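Probable glucarate dehydratase (Mycobacterium smegmatis str. MC2 155, PDB 3VDG) probably dehydrates glucarate or a related acid sugar, as a member of the enolase superfamily that holds a metal ion in its barrel domain. Local coordinates at residues 32-37 / 62-67; 67-72 / 147-152. All blocks are in the same frame, centred on the assembly; numbering follows the deposited sequence.

Contact 1. Residues 32-37 / 62-67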
loop_
_atom_site.group_PDB
_atom_site.type_symbol
_atom_site.label_atom_id
_atom_site.label_comp_id
_atom_site.label_asym_id
_atom_site.label_seq_id
_atom_site.Cartn_x
_atom_site.Cartn_y
_atom_site.Cartn_z
ATOM N N GLY A 32 18.838 20.693 -1.043
ATOM C CA GLY A 32 19.111 20.901 0.376
ATOM C C GLY A 32 17.813 20.942 1.154
ATOM O O GLY A 32 16.732 20.930 0.562
ATOM N N ALA A 33 17.917 20.951 2.481
ATOM C CA ALA A 33 16.756 21.140 3.340
ATOM C C ALA A 33 17.107 22.109 4.459
ATOM O O ALA A 33 18.198 22.056 5.026
ATOM C CB ALA A 33 16.315 19.820 3.931
ATOM N N ARG A 34 16.177 22.999 4.760
ATOM C CA ARG A 34 16.278 23.885 5.915
ATOM C C ARG A 34 15.332 23.345 6.989
ATOM O O ARG A 34 14.134 23.229 6.748
ATOM C CB ARG A 34 15.851 25.296 5.504
ATOM C CG ARG A 34 16.836 25.937 4.527
ATOM C CD ARG A 34 16.262 27.201 3.930
ATOM N NE ARG A 34 15.289 26.917 2.882
ATOM C CZ ARG A 34 14.304 27.750 2.561
ATOM N NH1 ARG A 34 14.173 28.898 3.209
ATOM N NH2 ARG A 34 13.452 27.449 1.600
ATOM N N VAL A 35 15.883 22.987 8.145
ATOM C CA VAL A 35 15.102 22.486 9.281
ATOM C C VAL A 35 15.023 23.579 10.362
ATOM O O VAL A 35 16.050 24.013 10.875
ATOM C CB VAL A 35 15.754 21.225 9.895
ATOM C CG1 VAL A 35 14.897 20.678 11.043
ATOM C CG2 VAL A 35 15.983 20.165 8.830
ATOM N N THR A 36 13.814 24.025 10.694
ATOM C CA THR A 36 13.615 25.117 11.648
ATOM C C THR A 36 12.798 24.636 12.848
ATOM O O THR A 36 11.591 24.403 12.727
ATOM C CB THR A 36 12.844 26.290 11.000
ATOM O OG1 THR A 36 13.508 26.688 9.796
ATOM C CG2 THR A 36 12.772 27.500 11.943
ATOM N N PRO A 37 13.442 24.500 14.018
ATOM C CA PRO A 37 12.630 24.150 15.196
ATOM C C PRO A 37 11.776 25.341 15.648
ATOM O O PRO A 37 12.225 26.482 15.581
ATOM C CB PRO A 37 13.678 23.712 16.249
ATOM C CG PRO A 37 14.995 24.220 15.761
ATOM C CD PRO A 37 14.896 24.502 14.283
ATOM N N GLN A 62 11.805 22.614 5.194
ATOM C CA GLN A 62 11.626 23.259 3.891
ATOM C C GLN A 62 12.591 22.534 2.973
ATOM O O GLN A 62 13.815 22.581 3.167
ATOM C CB GLN A 62 11.944 24.755 3.968
ATOM C CG GLN A 62 10.788 25.601 4.493
ATOM C CD GLN A 62 11.220 27.020 4.846
ATOM O OE1 GLN A 62 12.073 27.217 5.709
ATOM N NE2 GLN A 62 10.631 28.006 4.181
ATOM N N LEU A 63 12.045 21.797 2.011
ATOM C CA LEU A 63 12.872 20.931 1.183
ATOM C C LEU A 63 13.034 21.650 -0.155
ATOM O O LEU A 63 12.056 21.852 -0.871
ATOM C CB LEU A 63 12.187 19.568 0.991
ATOM C CG LEU A 63 12.963 18.584 0.116
ATOM C CD1 LEU A 63 14.204 18.128 0.859
ATOM C CD2 LEU A 63 12.125 17.372 -0.287
ATOM N N ASP A 64 14.267 22.041 -0.471
ATOM C CA ASP A 64 14.565 22.863 -1.647
ATOM C C ASP A 64 15.022 22.022 -2.840
ATOM O O ASP A 64 15.711 21.013 -2.666
ATOM C CB ASP A 64 15.649 23.876 -1.272
ATOM C CG ASP A 64 15.191 24.815 -0.154
ATOM O OD1 ASP A 64 14.043 25.302 -0.224
ATOM O OD2 ASP A 64 15.966 25.060 0.793
ATOM N N THR A 65 14.648 22.442 -4.048
ATOM C CA THR A 65 14.954 21.676 -5.269
ATOM C C THR A 65 15.629 22.562 -6.324
ATOM O O THR A 65 15.587 23.789 -6.235
ATOM C CB THR A 65 13.679 21.106 -5.923
ATOM O OG1 THR A 65 12.866 22.193 -6.390
ATOM C CG2 THR A 65 12.881 20.244 -4.937
ATOM N N ASP A 66 16.200 21.941 -7.353
ATOM C CA ASP A 66 16.880 22.714 -8.397
ATOM C C ASP A 66 15.883 23.381 -9.338
ATOM O O ASP A 66 16.271 24.152 -10.210
ATOM C CB ASP A 66 17.889 21.847 -9.173
ATOM C CG ASP A 66 17.223 20.674 -9.911
ATOM O OD1 ASP A 66 16.026 20.385 -9.667
ATOM O OD2 ASP A 66 17.899 20.046 -10.757
ATOM N N ALA A 67 14.595 23.098 -9.155
ATOM C CA ALA A 67 13.540 23.800 -9.895
ATOM C C ALA A 67 13.125 25.078 -9.154
ATOM O O ALA A 67 12.237 25.802 -9.595
ATOM C CB ALA A 67 12.328 22.896 -10.078
HETATM O O HOH W 1 12.589 25.373 7.711
#
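Asp64 OD1 is gripped from two directions: Arg34 NH2 donates to it at 2.9 Å, and Thr70 OG1, on the next strand, is its second partner. The other carboxylate oxygen, Asp64 OD2, takes Arg34 NE at 2.9 Å, which makes a side-on, bidentate salt bridge in which both oxygens use their syn lone pairs. The guanidinium and carboxylate planes lie 25° apart, nearly coplanar, and two bonds fix the rotation of the arginine end. A bend at chi3 (-78°) swings the guanidinium across to the neighbouring strand, edge-on to Asp64. Gln62 stacks its amide over one face of the guanidinium, with OE1 3.7 Å from Arg34 NH1 and displaced toward the rim. The Gln62 amide is itself held at both ends: NE2 donates to Glu407 OE2, while OE1 lies 2.8 Å from a water that can donate to it and also contacts Arg34 O and Thr36 OG1. Beneath these side chains the backbones form an antiparallel ladder in which Arg34 and Gln62 are a hydrogen-bonded pair, Arg34 N reaching Gln62 O and Gln62 N reaching Arg34 O, each at 2.9 Å. Ala33 and Leu63, the intervening non-hydrogen-bonded pair, turn to the opposite face, where Ala33 CB meets Leu63 CD1 at 4.1 Å. This is the three-stranded antiparallel sheet of the N-terminal capping domain of the enolase fold. Strand 55-65 runs between strands 30-41 and 70-75; helices 79-92 and 131-151 pack on the Ala33 and Leu63 face, and helix 407-420 lies against Thr36 and Gln62.

Contact 2. Residues 67-72 / 147-152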
loop_
_atom_site.group_PDB
_atom_site.type_symbol
_atom_site.label_atom_id
_atom_site.label_comp_id
_atom_site.label_asym_id
_atom_site.label_seq_id
_atom_site.Cartn_x
_atom_site.Cartn_y
_atom_site.Cartn_z
ATOM N N ALA A 67 14.595 23.098 -9.155
ATOM C CA ALA A 67 13.540 23.800 -9.895
ATOM C C ALA A 67 13.125 25.078 -9.154
ATOM O O ALA A 67 12.237 25.802 -9.595
ATOM C CB ALA A 67 12.328 22.896 -10.078
ATOM N N GLY A 68 13.737 25.339 -8.003
ATOM C CA GLY A 68 13.294 26.460 -7.164
ATOM C C GLY A 68 11.923 26.256 -6.514
ATOM O O GLY A 68 11.308 27.202 -6.057
ATOM N N LEU A 69 11.421 25.028 -6.472
ATOM C CA LEU A 69 10.170 24.756 -5.740
ATOM C C LEU A 69 10.537 24.226 -4.356
ATOM O O LEU A 69 11.481 23.462 -4.225
ATOM C CB LEU A 69 9.320 23.713 -6.459
ATOM C CG LEU A 69 8.874 24.109 -7.861
ATOM C CD1 LEU A 69 8.161 22.940 -8.520
ATOM C CD2 LEU A 69 7.978 25.334 -7.795
ATOM N N THR A 70 9.802 24.629 -3.328
ATOM C CA THR A 70 10.135 24.198 -1.956
ATOM C C THR A 70 8.969 23.397 -1.402
ATOM O O THR A 70 7.821 23.836 -1.492
ATOM C CB THR A 70 10.425 25.415 -1.036
ATOM O OG1 THR A 70 11.648 26.034 -1.456
ATOM C CG2 THR A 70 10.573 24.983 0.435
ATOM N N GLY A 71 9.259 22.230 -0.834
ATOM C CA GLY A 71 8.208 21.398 -0.222
ATOM C C GLY A 71 8.266 21.525 1.307
ATOM O O GLY A 71 9.333 21.773 1.887
ATOM N N LEU A 72 7.129 21.312 1.963
ATOM C CA LEU A 72 7.040 21.486 3.412
ATOM C C LEU A 72 6.730 20.149 4.076
ATOM O O LEU A 72 5.951 19.351 3.549
ATOM C CB LEU A 72 5.915 22.481 3.767
ATOM C CG LEU A 72 6.054 23.880 3.146
ATOM C CD1 LEU A 72 4.871 24.765 3.565
ATOM C CD2 LEU A 72 7.395 24.455 3.565
ATOM N N GLN A 147 6.066 17.280 -5.581
ATOM C CA GLN A 147 5.443 16.550 -6.695
ATOM C C GLN A 147 4.151 17.246 -7.105
ATOM O O GLN A 147 3.887 17.433 -8.293
ATOM C CB GLN A 147 5.127 15.108 -6.294
ATOM C CG GLN A 147 6.358 14.224 -6.138
ATOM C CD GLN A 147 5.987 12.811 -5.754
ATOM O OE1 GLN A 147 4.909 12.348 -6.092
ATOM N NE2 GLN A 147 6.883 12.116 -5.064
ATOM N N GLY A 148 3.323 17.587 -6.116
ATOM C CA GLY A 148 2.022 18.214 -6.401
ATOM C C GLY A 148 2.218 19.571 -7.057
ATOM O O GLY A 148 1.535 19.917 -8.016
ATOM N N GLN A 149 3.177 20.347 -6.562
ATOM C CA GLN A 149 3.394 21.671 -7.124
ATOM C C GLN A 149 3.853 21.586 -8.574
ATOM O O GLN A 149 3.394 22.326 -9.434
ATOM C CB GLN A 149 4.433 22.449 -6.320
ATOM C CG GLN A 149 3.953 22.856 -4.931
ATOM C CD GLN A 149 5.077 23.497 -4.164
ATOM O OE1 GLN A 149 5.719 24.419 -4.674
ATOM N NE2 GLN A 149 5.365 22.986 -2.956
ATOM N N VAL A 150 4.772 20.685 -8.851
ATOM C CA VAL A 150 5.312 20.617 -10.203
ATOM C C VAL A 150 4.319 20.010 -11.212
ATOM O O VAL A 150 4.340 20.361 -12.388
ATOM C CB VAL A 150 6.698 19.921 -10.220
ATOM C CG1 VAL A 150 6.529 18.419 -10.212
ATOM C CG2 VAL A 150 7.510 20.377 -11.435
ATOM N N THR A 151 3.422 19.141 -10.749
ATOM C CA THR A 151 2.409 18.545 -11.622
ATOM C C THR A 151 1.085 19.322 -11.638
ATOM O O THR A 151 0.182 19.005 -12.408
ATOM C CB THR A 151 2.067 17.101 -11.203
ATOM O OG1 THR A 151 1.603 17.089 -9.850
ATOM C CG2 THR A 151 3.282 16.206 -11.331
ATOM N N GLY A 152 0.950 20.312 -10.765
ATOM C CA GLY A 152 -0.313 21.020 -10.652
ATOM C C GLY A 152 -1.409 20.216 -9.971
ATOM O O GLY A 152 -2.580 20.526 -10.146
HETATM O O HOH W 2 7.565 26.274 -3.892
#
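Leaving the turn at Ala67 and Gly68, the backbone passes the last turn of helix 131-151 with its nearest CA atoms, those of Leu69 and Gln149, 7.6 Å apart. The contact joins sheet to helix within the capping domain of the enolase fold, where this helix packs on the three-stranded sheet. Leu69 reaches toward the helix and lays CD1 against Val150 CB at 3.8 Å, the two side chains crossing at about a right angle. Gln149 runs antiparallel alongside Leu69, stretched out to its amide. That amide meets the Thr70 backbone directly and through a water: NE2 donates to Thr70 O, and OE1 accepts from the water, which in turn accepts from Thr70 N. Asp145 OD1, one helical turn back, is a second acceptor for NE2; two acceptors here support the amide orientation, with OE1 turned to the water. Gly152, just past the helix, has positive phi, and its O accepts from Asn26 ND2 of the second subunit. The direct bond from Gln149 NE2 to Thr70 O measures 3.0 Å and is nearly straight at the hydrogen (171°), although the donor approaches from above the C=O group, 41° off its plane.

How the contacts relate
Contact 1 pairs the first two strands of one small sheet, and contact 2 sets a helix against its third; the centres are about 12 Å apart, and they share Ala67 in the turn between strands 55-65 and 70-75. Contact 1 is partly buried, with a regular backbone ladder and a charged pair on one face. Contact 2, at the surface, brings helix 131-151 to residues 69-71, leading into and along strand 70-75, and relies on a neutral amide, a water and one apolar touch. The two are stitched together where Leu63 N meets Gly71 O at 2.7 Å. Helix 131-151 serves both, covering Leu63 and ending beside Leu69, close to the second subunit.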